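Peptidase S9 prolyl oligopeptidase catalytic domain-containing protein (PDB 4HXF) probably acts as an acylaminoacyl serine peptidase, built from a beta-propeller and an alpha/beta-hydrolase domain and assembled into a self-compartmentalizing hexamer. Local coordinates at residues K13-S18 and Y29-A34; N43-E48 and E59-P64. All coordinates share one frame; numbering follows the deposited sequence.

Contact 1 (K13-S18 and Y29-A34); sequences KFAYLS and YVLTKA
Bent at chi2 (-63°) and chi3, the chain of Lys33 folds back so that CD lies against Ala15 CA and CE comes 3.4 Å from Phe14 O. Leu31 instead holds CG opposite its backbone N (chi1 167°), and with chi2 turning CD1 toward the neighbouring strand, CD1 comes 3.5 Å from Ala15 CB, tighter than ordinary van der Waals contact. The same CD1 also meets Leu17 CD2 at 3.9 Å, and that methyl reaches obliquely to Tyr29 CE2. On the other face of the sheet, the side chains of Tyr16, Ser18, Val30 and Thr32 gather, and one water is held by Tyr16 O, Ser18 OG and Thr32 OG1. The backbone evidence is four bonds in two reciprocal pairs: Tyr16 N to Thr32 O (3.0 Å), Thr32 N to Tyr16 O (2.8 Å), Ser18 N to Val30 O (3.0 Å) and Val30 N to Ser18 O (2.9 Å). Beyond the pairing, Lys33 NZ makes a salt bridge to Glu163 of the second subunit. Exchanging Lys33 for a serine would probably leave that carboxylate without its positive mate and strip Phe14 and Ala15 of the methylene chain lying against them. Successive strands paired with this antiparallel register form a beta hairpin, here the first two strands of a four-stranded beta-propeller blade.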
loop_
_atom_site.group_PDB
_atom_site.type_symbol
_atom_site.label_atom_id
_atom_site.label_comp_id
_atom_site.label_asym_id
_atom_site.label_seq_id
_atom_site.Cartn_x
_atom_site.Cartn_y
_atom_site.Cartn_z
ATOM N N LYS A 13 -18.342 28.419 6.294
ATOM C CA LYS A 13 -18.215 28.870 7.687
ATOM C C LYS A 13 -19.554 28.580 8.392
ATOM O O LYS A 13 -19.627 28.733 9.622
ATOM C CB LYS A 13 -17.851 30.346 7.718
ATOM C CG LYS A 13 -16.463 30.547 7.087
ATOM C CD LYS A 13 -15.888 31.961 7.206
ATOM N N PHE A 14 -20.633 28.242 7.684
ATOM C CA PHE A 14 -21.924 28.034 8.350
ATOM C C PHE A 14 -22.127 26.611 8.846
ATOM O O PHE A 14 -21.709 25.629 8.224
ATOM C CB PHE A 14 -23.135 28.433 7.482
ATOM C CG PHE A 14 -22.981 29.780 6.824
ATOM C CD1 PHE A 14 -23.482 30.032 5.573
ATOM C CD2 PHE A 14 -22.409 30.848 7.502
ATOM C CE1 PHE A 14 -23.335 31.298 4.928
ATOM C CE2 PHE A 14 -22.236 32.104 6.843
ATOM C CZ PHE A 14 -22.724 32.320 5.558
ATOM N N ALA A 15 -22.926 26.488 9.896
ATOM C CA ALA A 15 -23.391 25.165 10.370
ATOM C C ALA A 15 -24.677 24.892 9.736
ATOM O O ALA A 15 -25.556 25.762 9.804
ATOM C CB ALA A 15 -23.535 25.167 11.941
ATOM N N TYR A 16 -24.858 23.664 9.160
ATOM C CA TYR A 16 -26.056 23.351 8.437
ATOM C C TYR A 16 -26.792 22.233 9.237
ATOM O O TYR A 16 -26.255 21.162 9.482
ATOM C CB TYR A 16 -25.804 22.907 7.072
ATOM C CG TYR A 16 -25.146 23.935 6.237
ATOM C CD1 TYR A 16 -23.773 23.978 6.057
ATOM C CD2 TYR A 16 -25.913 24.935 5.616
ATOM C CE1 TYR A 16 -23.225 25.000 5.308
ATOM C CE2 TYR A 16 -25.288 25.947 4.894
ATOM C CZ TYR A 16 -23.973 25.972 4.743
ATOM O OH TYR A 16 -23.397 27.000 3.973
ATOM N N LEU A 17 -27.997 22.534 9.637
ATOM C CA LEU A 17 -28.783 21.600 10.420
ATOM C C LEU A 17 -29.873 20.925 9.575
ATOM O O LEU A 17 -30.557 21.574 8.727
ATOM C CB LEU A 17 -29.489 22.260 11.594
ATOM C CG LEU A 17 -28.675 23.067 12.609
ATOM C CD1 LEU A 17 -29.580 23.542 13.732
ATOM C CD2 LEU A 17 -27.429 22.271 13.045
ATOM N N SER A 18 -30.105 19.658 9.885
ATOM C CA SER A 18 -31.155 18.893 9.167
ATOM C C SER A 18 -31.702 17.734 9.992
ATOM O O SER A 18 -31.156 17.366 11.055
ATOM C CB SER A 18 -30.603 18.309 7.884
ATOM O OG SER A 18 -29.574 17.348 8.137
ATOM N N TYR A 29 -30.675 15.760 15.885
ATOM C CA TYR A 29 -30.598 16.379 14.568
ATOM C C TYR A 29 -29.214 16.199 14.027
ATOM O O TYR A 29 -28.292 15.745 14.782
ATOM C CB TYR A 29 -31.019 17.890 14.619
ATOM C CG TYR A 29 -30.255 18.761 15.575
ATOM C CD1 TYR A 29 -30.677 18.884 16.870
ATOM C CD2 TYR A 29 -29.033 19.324 15.216
ATOM C CE1 TYR A 29 -29.945 19.625 17.793
ATOM C CE2 TYR A 29 -28.341 20.122 16.120
ATOM C CZ TYR A 29 -28.780 20.241 17.416
ATOM O OH TYR A 29 -28.136 20.980 18.369
ATOM N N VAL A 30 -28.946 16.540 12.766
ATOM C CA VAL A 30 -27.662 16.364 12.107
ATOM C C VAL A 30 -27.046 17.746 11.876
ATOM O O VAL A 30 -27.744 18.644 11.413
ATOM C CB VAL A 30 -27.705 15.634 10.721
ATOM C CG1 VAL A 30 -26.356 15.473 10.140
ATOM C CG2 VAL A 30 -28.442 14.285 10.968
ATOM N N LEU A 31 -25.831 17.874 12.323
ATOM C CA LEU A 31 -24.984 19.095 12.113
ATOM C C LEU A 31 -23.997 18.744 10.983
ATOM O O LEU A 31 -23.220 17.766 11.119
ATOM C CB LEU A 31 -24.224 19.405 13.387
ATOM C CG LEU A 31 -23.081 20.421 13.256
ATOM C CD1 LEU A 31 -23.611 21.796 12.860
ATOM C CD2 LEU A 31 -22.370 20.538 14.626
ATOM N N THR A 32 -24.072 19.494 9.888
ATOM C CA THR A 32 -23.231 19.310 8.713
ATOM C C THR A 32 -22.320 20.486 8.498
ATOM O O THR A 32 -22.778 21.602 8.615
ATOM C CB THR A 32 -24.041 19.051 7.431
ATOM O OG1 THR A 32 -24.870 17.862 7.685
ATOM C CG2 THR A 32 -23.153 18.885 6.151
ATOM N N LYS A 33 -21.061 20.185 8.193
ATOM C CA LYS A 33 -20.062 21.146 7.841
ATOM C C LYS A 33 -19.467 20.848 6.492
ATOM O O LYS A 33 -19.180 19.681 6.251
ATOM C CB LYS A 33 -18.956 21.161 8.874
ATOM C CG LYS A 33 -19.467 21.686 10.234
ATOM C CD LYS A 33 -19.977 23.151 10.302
ATOM C CE LYS A 33 -19.054 24.195 9.807
ATOM N NZ LYS A 33 -17.893 24.240 10.580
ATOM N N ALA A 34 -19.266 21.860 5.659
ATOM C CA ALA A 34 -18.519 21.722 4.412
ATOM C C ALA A 34 -17.065 21.994 4.724
ATOM O O ALA A 34 -16.664 23.168 5.013
ATOM C CB ALA A 34 -19.085 22.745 3.422
HETATM O O HOH W 1 -19.871 24.489 6.558
HETATM O O HOH W 2 -27.359 18.718 8.296
#

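Contact 2 (N43-E48 and E59-P64); sequences NTIVIE and EDASMP
The carboxylate of Glu59 is gripped at OE2 by Thr44 OG1 on the syn side and by Asp60 N on the anti side, and neither approach is exactly in plane. Thr44 OG1 donates to Glu59 OE2 at 2.5 Å, 24° out of the carboxylate plane, and Asp60 N donates to Glu59 OE2 at 2.9 Å, tilted by 22°. A bend at chi2 of Glu59 (59°) folds the group back over its own chain, where a single oxygen can serve the threonine and the following amide together. The other oxygen, OE1, accepts a bond from the backbone N of Lys99 of the second subunit. The carbonyl of Asn43 is met differently: Ala61 N donates to Asn43 O at 3.2 Å from well above the carbonyl plane, away from a lone pair. Alongside, Asn43 CB lies 3.3 Å from Ala61 O, and a water donates to Asn43 OD1.

Farther along, the contact turns apolar. Ile45 CD1 touches Ala61 CB at 3.6 Å and Pro64 CB at 4.0 Å, while Phe75 packs on both Ile45 and Ala61. The axes of the short strand segments 43-48 and 62-64 run in roughly the same direction and come no closer than 7.4 Å, so side chains fill the interval between two successive propeller blades. The chemistry is thus divided: aliphatic contacts join the blades, whereas donors from two subunits converge on the Glu59 carboxylate, an environment likely to favour its ionised form.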
loop_
_atom_site.group_PDB
_atom_site.type_symbol
_atom_site.label_atom_id
_atom_site.label_comp_id
_atom_site.label_asym_id
_atom_site.label_seq_id
_atom_site.Cartn_x
_atom_site.Cartn_y
_atom_site.Cartn_z
ATOM N N ASN A 43 -20.704 15.078 8.936
ATOM C CA ASN A 43 -21.964 14.937 9.558
ATOM C C ASN A 43 -21.784 14.425 11.008
ATOM O O ASN A 43 -21.010 13.495 11.246
ATOM C CB ASN A 43 -22.906 13.947 8.873
ATOM C CG ASN A 43 -23.196 14.312 7.460
ATOM O OD1 ASN A 43 -22.893 13.520 6.533
ATOM N ND2 ASN A 43 -23.747 15.397 7.276
ATOM N N THR A 44 -22.432 15.130 11.918
ATOM C CA THR A 44 -22.497 14.819 13.368
ATOM C C THR A 44 -23.886 14.831 13.854
ATOM O O THR A 44 -24.619 15.798 13.646
ATOM C CB THR A 44 -21.630 15.823 14.197
ATOM O OG1 THR A 44 -20.295 15.921 13.642
ATOM C CG2 THR A 44 -21.516 15.406 15.725
ATOM N N ILE A 45 -24.309 13.740 14.491
ATOM C CA ILE A 45 -25.615 13.781 15.133
ATOM C C ILE A 45 -25.472 14.417 16.495
ATOM O O ILE A 45 -24.560 14.071 17.289
ATOM C CB ILE A 45 -26.226 12.334 15.258
ATOM C CG1 ILE A 45 -26.535 11.758 13.888
ATOM C CG2 ILE A 45 -27.425 12.335 16.174
ATOM C CD1 ILE A 45 -26.781 10.208 13.913
ATOM N N VAL A 46 -26.365 15.346 16.812
ATOM C CA VAL A 46 -26.399 16.012 18.103
ATOM C C VAL A 46 -27.680 15.601 18.782
ATOM O O VAL A 46 -28.754 15.592 18.165
ATOM C CB VAL A 46 -26.331 17.560 17.940
ATOM C CG1 VAL A 46 -26.329 18.233 19.350
ATOM C CG2 VAL A 46 -25.101 17.919 17.077
ATOM N N ILE A 47 -27.582 15.224 20.032
ATOM C CA ILE A 47 -28.747 14.841 20.854
ATOM C C ILE A 47 -28.807 15.806 21.982
ATOM O O ILE A 47 -27.838 15.979 22.780
ATOM C CB ILE A 47 -28.588 13.409 21.408
ATOM C CG1 ILE A 47 -28.442 12.409 20.184
ATOM C CG2 ILE A 47 -29.740 13.034 22.337
ATOM C CD1 ILE A 47 -27.612 11.214 20.498
ATOM N N GLU A 48 -29.923 16.521 22.035
ATOM C CA GLU A 48 -30.132 17.492 23.114
ATOM C C GLU A 48 -31.163 17.065 24.076
ATOM O O GLU A 48 -32.232 16.537 23.694
ATOM C CB GLU A 48 -30.548 18.838 22.641
ATOM C CG GLU A 48 -29.564 19.313 21.696
ATOM C CD GLU A 48 -29.510 20.815 21.592
ATOM O OE1 GLU A 48 -30.186 21.602 22.319
ATOM O OE2 GLU A 48 -28.771 21.151 20.667
ATOM N N GLU A 59 -20.569 10.934 16.276
ATOM C CA GLU A 59 -19.717 11.499 15.244
ATOM C C GLU A 59 -19.691 10.676 13.943
ATOM O O GLU A 59 -19.905 9.461 13.969
ATOM C CB GLU A 59 -18.371 11.736 15.906
ATOM C CG GLU A 59 -17.364 12.423 15.076
ATOM C CD GLU A 59 -17.723 13.795 14.573
ATOM O OE1 GLU A 59 -16.913 14.700 14.832
ATOM O OE2 GLU A 59 -18.755 13.933 13.901
ATOM N N ASP A 60 -19.516 11.364 12.814
ATOM C CA ASP A 60 -19.504 10.804 11.440
ATOM C C ASP A 60 -20.713 9.892 11.161
ATOM O O ASP A 60 -20.599 8.648 10.886
ATOM C CB ASP A 60 -18.198 10.120 11.216
ATOM C CG ASP A 60 -17.099 11.088 11.235
ATOM O OD1 ASP A 60 -17.265 12.140 10.575
ATOM O OD2 ASP A 60 -16.066 10.811 11.854
ATOM N N ALA A 61 -21.909 10.460 11.351
ATOM C CA ALA A 61 -23.180 9.741 11.334
ATOM C C ALA A 61 -24.278 10.618 10.894
ATOM O O ALA A 61 -24.196 11.871 11.040
ATOM C CB ALA A 61 -23.524 9.175 12.763
ATOM N N SER A 62 -25.346 10.025 10.389
ATOM C CA SER A 62 -26.544 10.704 10.041
ATOM C C SER A 62 -27.735 9.770 10.142
ATOM O O SER A 62 -27.588 8.664 10.647
ATOM C CB SER A 62 -26.345 11.283 8.633
ATOM O OG SER A 62 -26.305 10.315 7.620
ATOM N N MET A 63 -28.887 10.238 9.657
ATOM C CA MET A 63 -30.131 9.499 9.741
ATOM C C MET A 63 -30.446 9.071 11.152
ATOM O O MET A 63 -30.793 7.882 11.379
ATOM C CB MET A 63 -30.061 8.318 8.769
ATOM C CG MET A 63 -29.858 8.751 7.284
ATOM S SD MET A 63 -30.253 7.368 6.152
ATOM C CE MET A 63 -31.719 6.755 6.919
ATOM N N PRO A 64 -30.486 10.008 12.145
ATOM C CA PRO A 64 -30.878 9.636 13.490
ATOM C C PRO A 64 -32.352 9.197 13.543
ATOM O O PRO A 64 -33.246 9.859 13.009
ATOM C CB PRO A 64 -30.723 10.937 14.303
ATOM C CG PRO A 64 -30.907 12.052 13.262
ATOM C CD PRO A 64 -30.286 11.468 12.034
HETATM O O HOH W 3 -23.045 10.377 7.517
HETATM O O HOH W 4 -18.853 12.679 8.388
#

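Contact 1 is a buried pairing within one blade, held chiefly by backbone bonds, whereas contact 2 is partly buried and spans the end of that blade and the start of the next, its aliphatic part making the link between them. Of the touching residues, six of ten are buried and none exposed in contact 1, against four of eight and one, Asp60, in contact 2. Their centres lie 10 Å apart, and strands 26-35 and 40-49 are neighbours in the same sheet: Leu31 N lies 2.7 Å from Thr44 O, a probable hydrogen bond, and Val30 CG2 packs 3.5 Å from Pro64 CD. Both reach the second subunit, contact 1 through a positively charged side chain, contact 2 through a carboxylate accepting a backbone N-H.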